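Putative uncharacterized protein (Streptococcus mutans, PDB 3L7N) probably acts as a class I glutamine amidotransferase, taking ammonia from glutamine for transfer to an acceptor that is not identified. Local coordinates at residues M1-P14 and H26-P40. Numbering follows the deposited sequence.
Sequences MRIHFILHETFEAP and HDVSMTKVYRYEKLP
Strands 2-7 and 27-32 are the two strands of a beta-alpha-beta unit in the class I glutamine amidotransferase fold, and F5 and M30 meet across them, F5 CB lying 3.7 Å from M30 CG. The strand-segment axes run 20° apart in N-to-C direction, and seven backbone hydrogen bonds alternate as a parallel pair requires: F5 N donates to S29 O (2.9 Å), then T31 N to F5 O (2.8 Å). Helix 15-23 makes the crossover and packs on the face that carries I3, F5, V28 and M30, where W20 and A21 touch I3 and L18 touches M30. Strand 27-32 is outermost here, with 2-7 between it and 48-51. On the other face, P40 CG sits over the H4 ring, 3.9 Å from its centroid, a CH-pi contact, while L39 CD1 meets I6 CD1 at 3.7 Å. Past the strand ends, Y34 has chi1 at 57°, its CG between backbone N and carbonyl carbon, which lays the ring face against E9 CA, 3.9 Å from the centroid. T10 N donates to E9 OE1 (2.8 Å). H8 hydrogen-bonds through NE2 to E73 OE1 and through ND1 to G53 O, near but not touching the probable nucleophile elbow at C91.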
loop_
_atom_site.group_PDB
_atom_site.type_symbol
_atom_site.label_atom_id
_atom_site.label_comp_id
_atom_site.label_asym_id
_atom_site.label_seq_id
_atom_site.Cartn_x
_atom_site.Cartn_y
_atom_site.Cartn_z
ATOM N N MET A 1 -11.101 14.329 5.956
ATOM C CA MET A 1 -12.621 14.133 6.130
ATOM C C MET A 1 -13.276 13.359 4.907
ATOM O O MET A 1 -13.957 12.342 5.135
ATOM C CB MET A 1 -13.389 15.479 6.354
ATOM C CG MET A 1 -13.432 15.999 7.678
ATOM S SD MET A 1 -14.318 15.019 8.972
ATOM C CE MET A 1 -13.585 15.983 10.564
ATOM N N ARG A 2 -13.156 13.880 3.659
ATOM C CA ARG A 2 -13.580 13.080 2.490
ATOM C C ARG A 2 -12.392 12.236 1.992
ATOM O O ARG A 2 -11.400 12.764 1.484
ATOM C CB ARG A 2 -14.127 13.951 1.340
ATOM C CG ARG A 2 -15.491 14.542 1.535
ATOM C CD ARG A 2 -15.692 15.828 0.709
ATOM N NE ARG A 2 -14.460 16.620 0.633
ATOM C CZ ARG A 2 -14.104 17.394 -0.410
ATOM N NH1 ARG A 2 -14.921 17.533 -1.469
ATOM N NH2 ARG A 2 -12.920 17.978 -0.417
ATOM N N ILE A 3 -12.499 10.949 2.143
ATOM C CA ILE A 3 -11.449 10.040 1.805
ATOM C C ILE A 3 -11.922 9.197 0.625
ATOM O O ILE A 3 -12.969 8.499 0.740
ATOM C CB ILE A 3 -11.207 9.116 2.982
ATOM C CG1 ILE A 3 -10.728 9.893 4.159
ATOM C CG2 ILE A 3 -10.241 7.926 2.640
ATOM C CD1 ILE A 3 -10.364 8.998 5.276
ATOM N N HIS A 4 -11.184 9.241 -0.509
ATOM C CA HIS A 4 -11.556 8.438 -1.691
ATOM C C HIS A 4 -10.587 7.278 -1.951
ATOM O O HIS A 4 -9.377 7.507 -2.114
ATOM C CB HIS A 4 -11.693 9.340 -2.957
ATOM C CG HIS A 4 -12.290 8.630 -4.129
ATOM N ND1 HIS A 4 -11.525 7.896 -5.020
ATOM C CD2 HIS A 4 -13.595 8.419 -4.488
ATOM C CE1 HIS A 4 -12.328 7.304 -5.912
ATOM N NE2 HIS A 4 -13.582 7.606 -5.614
ATOM N N PHE A 5 -11.118 6.042 -2.026
ATOM C CA PHE A 5 -10.304 4.828 -2.269
ATOM C C PHE A 5 -10.300 4.424 -3.705
ATOM O O PHE A 5 -11.366 4.427 -4.380
ATOM C CB PHE A 5 -10.867 3.670 -1.516
ATOM C CG PHE A 5 -10.596 3.700 -0.044
ATOM C CD1 PHE A 5 -9.477 3.028 0.495
ATOM C CD2 PHE A 5 -11.442 4.368 0.812
ATOM C CE1 PHE A 5 -9.197 3.081 1.851
ATOM C CE2 PHE A 5 -11.152 4.430 2.184
ATOM C CZ PHE A 5 -10.025 3.751 2.698
ATOM N N ILE A 6 -9.149 3.988 -4.192
ATOM C CA ILE A 6 -9.082 3.370 -5.510
ATOM C C ILE A 6 -8.758 1.896 -5.323
ATOM O O ILE A 6 -7.785 1.557 -4.654
ATOM C CB ILE A 6 -7.956 4.032 -6.413
ATOM C CG1 ILE A 6 -8.099 5.526 -6.463
ATOM C CG2 ILE A 6 -7.933 3.421 -7.781
ATOM C CD1 ILE A 6 -9.166 5.949 -7.260
ATOM N N LEU A 7 -9.603 1.008 -5.818
ATOM C CA LEU A 7 -9.442 -0.408 -5.517
ATOM C C LEU A 7 -9.322 -1.207 -6.815
ATOM O O LEU A 7 -9.943 -0.865 -7.799
ATOM C CB LEU A 7 -10.592 -0.890 -4.694
ATOM C CG LEU A 7 -10.953 -0.179 -3.392
ATOM C CD1 LEU A 7 -12.086 -0.887 -2.814
ATOM C CD2 LEU A 7 -9.832 -0.155 -2.437
ATOM N N HIS A 8 -8.452 -2.202 -6.835
ATOM C CA HIS A 8 -8.020 -2.781 -8.089
ATOM C C HIS A 8 -8.351 -4.271 -8.140
ATOM O O HIS A 8 -8.071 -4.935 -9.131
ATOM C CB HIS A 8 -6.482 -2.642 -8.273
ATOM C CG HIS A 8 -5.964 -1.235 -8.200
ATOM N ND1 HIS A 8 -5.227 -0.776 -7.120
ATOM C CD2 HIS A 8 -5.881 -0.266 -9.149
ATOM C CE1 HIS A 8 -4.821 0.461 -7.362
ATOM N NE2 HIS A 8 -5.203 0.796 -8.585
ATOM N N GLU A 9 -8.787 -4.817 -7.014
ATOM C CA GLU A 9 -9.379 -6.157 -6.965
ATOM C C GLU A 9 -10.009 -6.483 -5.601
ATOM O O GLU A 9 -9.767 -5.738 -4.565
ATOM C CB GLU A 9 -8.413 -7.224 -7.411
ATOM C CG GLU A 9 -8.665 -7.694 -8.833
ATOM C CD GLU A 9 -9.898 -8.604 -8.944
ATOM O OE1 GLU A 9 -10.943 -8.354 -8.233
ATOM O OE2 GLU A 9 -9.813 -9.610 -9.670
ATOM N N THR A 10 -10.934 -7.484 -5.623
ATOM C CA THR A 10 -11.769 -7.907 -4.429
ATOM C C THR A 10 -10.847 -8.360 -3.317
ATOM O O THR A 10 -11.051 -8.003 -2.162
ATOM C CB THR A 10 -12.775 -9.078 -4.810
ATOM O OG1 THR A 10 -12.073 -10.105 -5.453
ATOM C CG2 THR A 10 -13.873 -8.591 -5.817
ATOM N N PHE A 11 -9.708 -8.971 -3.692
ATOM C CA PHE A 11 -8.687 -9.371 -2.700
ATOM C C PHE A 11 -7.617 -8.284 -2.337
ATOM O O PHE A 11 -6.696 -8.543 -1.536
ATOM C CB PHE A 11 -7.997 -10.640 -3.118
ATOM C CG PHE A 11 -7.524 -10.630 -4.514
ATOM C CD1 PHE A 11 -6.176 -10.229 -4.828
ATOM C CD2 PHE A 11 -8.366 -11.075 -5.555
ATOM C CE1 PHE A 11 -5.682 -10.244 -6.184
ATOM C CE2 PHE A 11 -7.902 -11.115 -6.936
ATOM C CZ PHE A 11 -6.542 -10.689 -7.240
ATOM N N GLU A 12 -7.723 -7.116 -2.907
ATOM C CA GLU A 12 -6.887 -6.033 -2.498
ATOM C C GLU A 12 -7.726 -5.014 -1.723
ATOM O O GLU A 12 -7.992 -3.849 -2.222
ATOM C CB GLU A 12 -6.285 -5.411 -3.696
ATOM C CG GLU A 12 -5.627 -6.378 -4.556
ATOM C CD GLU A 12 -4.277 -6.716 -4.073
ATOM O OE1 GLU A 12 -3.855 -6.122 -3.013
ATOM O OE2 GLU A 12 -3.573 -7.521 -4.775
ATOM N N ALA A 13 -8.243 -5.447 -0.580
ATOM C CA ALA A 13 -9.253 -4.668 0.149
ATOM C C ALA A 13 -8.642 -3.527 0.945
ATOM O O ALA A 13 -7.555 -3.660 1.482
ATOM C CB ALA A 13 -10.003 -5.578 1.069
ATOM N N PRO A 14 -9.401 -2.468 1.165
ATOM C CA PRO A 14 -8.874 -1.409 1.994
ATOM C C PRO A 14 -8.541 -1.862 3.470
ATOM O O PRO A 14 -7.876 -1.084 4.245
ATOM C CB PRO A 14 -10.006 -0.382 2.003
ATOM C CG PRO A 14 -11.222 -1.141 1.646
ATOM C CD PRO A 14 -10.823 -2.270 0.835
ATOM N N HIS A 26 -15.016 9.533 9.051
ATOM C CA HIS A 26 -14.782 10.183 7.770
ATOM C C HIS A 26 -15.763 9.757 6.691
ATOM O O HIS A 26 -16.497 8.783 6.849
ATOM C CB HIS A 26 -13.370 9.958 7.327
ATOM C CG HIS A 26 -12.360 10.636 8.197
ATOM N ND1 HIS A 26 -11.352 9.949 8.851
ATOM C CD2 HIS A 26 -12.211 11.947 8.546
ATOM C CE1 HIS A 26 -10.642 10.800 9.564
ATOM N NE2 HIS A 26 -11.146 12.017 9.394
ATOM N N ASP A 27 -15.732 10.456 5.575
ATOM C CA ASP A 27 -16.741 10.300 4.548
ATOM C C ASP A 27 -16.155 9.588 3.406
ATOM O O ASP A 27 -15.513 10.199 2.592
ATOM C CB ASP A 27 -17.221 11.676 4.090
ATOM C CG ASP A 27 -18.283 11.601 3.036
ATOM O OD1 ASP A 27 -19.090 10.611 3.043
ATOM O OD2 ASP A 27 -18.292 12.487 2.166
ATOM N N VAL A 28 -16.388 8.268 3.331
ATOM C CA VAL A 28 -15.663 7.377 2.396
ATOM C C VAL A 28 -16.336 7.277 0.981
ATOM O O VAL A 28 -17.519 7.081 0.886
ATOM C CB VAL A 28 -15.599 6.015 2.972
ATOM C CG1 VAL A 28 -15.178 5.079 1.997
ATOM C CG2 VAL A 28 -14.701 5.993 4.132
ATOM N N SER A 29 -15.565 7.381 -0.085
ATOM C CA SER A 29 -16.074 6.947 -1.426
ATOM C C SER A 29 -15.083 6.013 -2.042
ATOM O O SER A 29 -13.978 5.940 -1.582
ATOM C CB SER A 29 -16.333 8.149 -2.345
ATOM O OG SER A 29 -15.345 9.143 -2.168
ATOM N N MET A 30 -15.461 5.281 -3.068
ATOM C CA MET A 30 -14.540 4.327 -3.647
ATOM C C MET A 30 -14.650 4.241 -5.155
ATOM O O MET A 30 -15.659 4.587 -5.709
ATOM C CB MET A 30 -14.817 2.994 -3.110
ATOM C CG MET A 30 -14.432 2.796 -1.758
ATOM S SD MET A 30 -15.494 1.548 -1.084
ATOM C CE MET A 30 -14.409 0.726 -0.014
ATOM N N THR A 31 -13.640 3.692 -5.813
ATOM C CA THR A 31 -13.740 3.428 -7.207
ATOM C C THR A 31 -13.300 2.052 -7.354
ATOM O O THR A 31 -12.167 1.723 -7.037
ATOM C CB THR A 31 -12.789 4.369 -8.046
ATOM O OG1 THR A 31 -13.226 5.730 -7.926
ATOM C CG2 THR A 31 -12.801 3.983 -9.499
ATOM N N LYS A 32 -14.151 1.189 -7.803
ATOM C CA LYS A 32 -13.698 -0.156 -7.936
ATOM C C LYS A 32 -13.322 -0.437 -9.404
ATOM O O LYS A 32 -14.186 -0.814 -10.205
ATOM C CB LYS A 32 -14.742 -1.097 -7.418
ATOM C CG LYS A 32 -14.943 -0.985 -5.988
ATOM C CD LYS A 32 -16.250 -1.617 -5.531
ATOM C CE LYS A 32 -16.542 -1.296 -4.074
ATOM N NZ LYS A 32 -17.839 -1.776 -3.655
ATOM N N VAL A 33 -12.055 -0.168 -9.788
ATOM C CA VAL A 33 -11.712 -0.215 -11.204
ATOM C C VAL A 33 -11.958 -1.564 -11.851
ATOM O O VAL A 33 -12.364 -1.630 -12.989
ATOM C CB VAL A 33 -10.350 0.275 -11.484
ATOM C CG1 VAL A 33 -10.189 1.620 -10.918
ATOM C CG2 VAL A 33 -9.296 -0.677 -10.943
ATOM N N TYR A 34 -11.806 -2.636 -11.081
ATOM C CA TYR A 34 -12.083 -3.979 -11.569
ATOM C C TYR A 34 -13.540 -4.185 -11.951
ATOM O O TYR A 34 -13.872 -5.214 -12.597
ATOM C CB TYR A 34 -11.623 -5.068 -10.533
ATOM C CG TYR A 34 -12.243 -4.918 -9.188
ATOM C CD1 TYR A 34 -13.369 -5.656 -8.831
ATOM C CD2 TYR A 34 -11.726 -4.016 -8.258
ATOM C CE1 TYR A 34 -13.971 -5.491 -7.605
ATOM C CE2 TYR A 34 -12.311 -3.848 -7.030
ATOM C CZ TYR A 34 -13.455 -4.584 -6.708
ATOM O OH TYR A 34 -14.064 -4.403 -5.478
ATOM N N ARG A 35 -14.432 -3.263 -11.533
ATOM C CA ARG A 35 -15.869 -3.362 -11.878
ATOM C C ARG A 35 -16.159 -2.409 -13.029
ATOM O O ARG A 35 -17.331 -1.981 -13.256
ATOM C CB ARG A 35 -16.739 -3.001 -10.661
ATOM C CG ARG A 35 -16.801 -4.089 -9.559
ATOM C CD ARG A 35 -17.857 -3.713 -8.545
ATOM N NE ARG A 35 -19.191 -3.917 -9.087
ATOM C CZ ARG A 35 -19.904 -5.068 -8.976
ATOM N NH1 ARG A 35 -19.451 -6.112 -8.231
ATOM N NH2 ARG A 35 -21.056 -5.187 -9.631
ATOM N N TYR A 36 -15.089 -2.063 -13.768
ATOM C CA TYR A 36 -15.109 -1.011 -14.805
ATOM C C TYR A 36 -15.707 0.246 -14.337
ATOM O O TYR A 36 -16.288 0.956 -15.116
ATOM C CB TYR A 36 -15.771 -1.487 -16.077
ATOM C CG TYR A 36 -15.060 -2.681 -16.681
ATOM C CD1 TYR A 36 -14.398 -2.590 -17.916
ATOM C CD2 TYR A 36 -14.980 -3.876 -15.992
ATOM C CE1 TYR A 36 -13.705 -3.695 -18.439
ATOM C CE2 TYR A 36 -14.286 -4.950 -16.490
ATOM C CZ TYR A 36 -13.659 -4.876 -17.693
ATOM O OH TYR A 36 -12.999 -6.040 -18.181
ATOM N N GLU A 37 -15.507 0.583 -13.058
ATOM C CA GLU A 37 -15.911 1.907 -12.555
ATOM C C GLU A 37 -14.971 2.984 -12.985
ATOM O O GLU A 37 -13.810 2.767 -13.115
ATOM C CB GLU A 37 -16.056 1.889 -11.056
ATOM C CG GLU A 37 -17.271 1.170 -10.609
ATOM C CD GLU A 37 -17.373 1.060 -9.128
ATOM O OE1 GLU A 37 -16.726 1.827 -8.399
ATOM O OE2 GLU A 37 -18.127 0.222 -8.668
ATOM N N LYS A 38 -15.506 4.152 -13.283
ATOM C CA LYS A 38 -14.662 5.288 -13.859
ATOM C C LYS A 38 -13.936 6.061 -12.742
ATOM O O LYS A 38 -14.553 6.441 -11.737
ATOM C CB LYS A 38 -15.554 6.236 -14.642
ATOM C CG LYS A 38 -15.518 6.085 -16.097
ATOM C CD LYS A 38 -15.137 4.715 -16.569
ATOM C CE LYS A 38 -14.491 4.902 -17.998
ATOM N NZ LYS A 38 -13.980 3.683 -18.658
ATOM N N LEU A 39 -12.625 6.268 -12.915
ATOM C CA LEU A 39 -11.820 7.097 -11.978
ATOM C C LEU A 39 -12.432 8.497 -11.843
ATOM O O LEU A 39 -12.937 9.037 -12.804
ATOM C CB LEU A 39 -10.408 7.242 -12.504
ATOM C CG LEU A 39 -9.165 6.521 -11.929
ATOM C CD1 LEU A 39 -9.439 5.407 -10.930
ATOM C CD2 LEU A 39 -8.283 6.038 -13.060
ATOM N N PRO A 40 -12.327 9.107 -10.650
ATOM C CA PRO A 40 -12.773 10.481 -10.533
ATOM C C PRO A 40 -12.090 11.348 -11.569
ATOM O O PRO A 40 -10.883 11.206 -11.785
ATOM C CB PRO A 40 -12.295 10.896 -9.127
ATOM C CG PRO A 40 -11.811 9.697 -8.470
ATOM C CD PRO A 40 -11.948 8.527 -9.350
#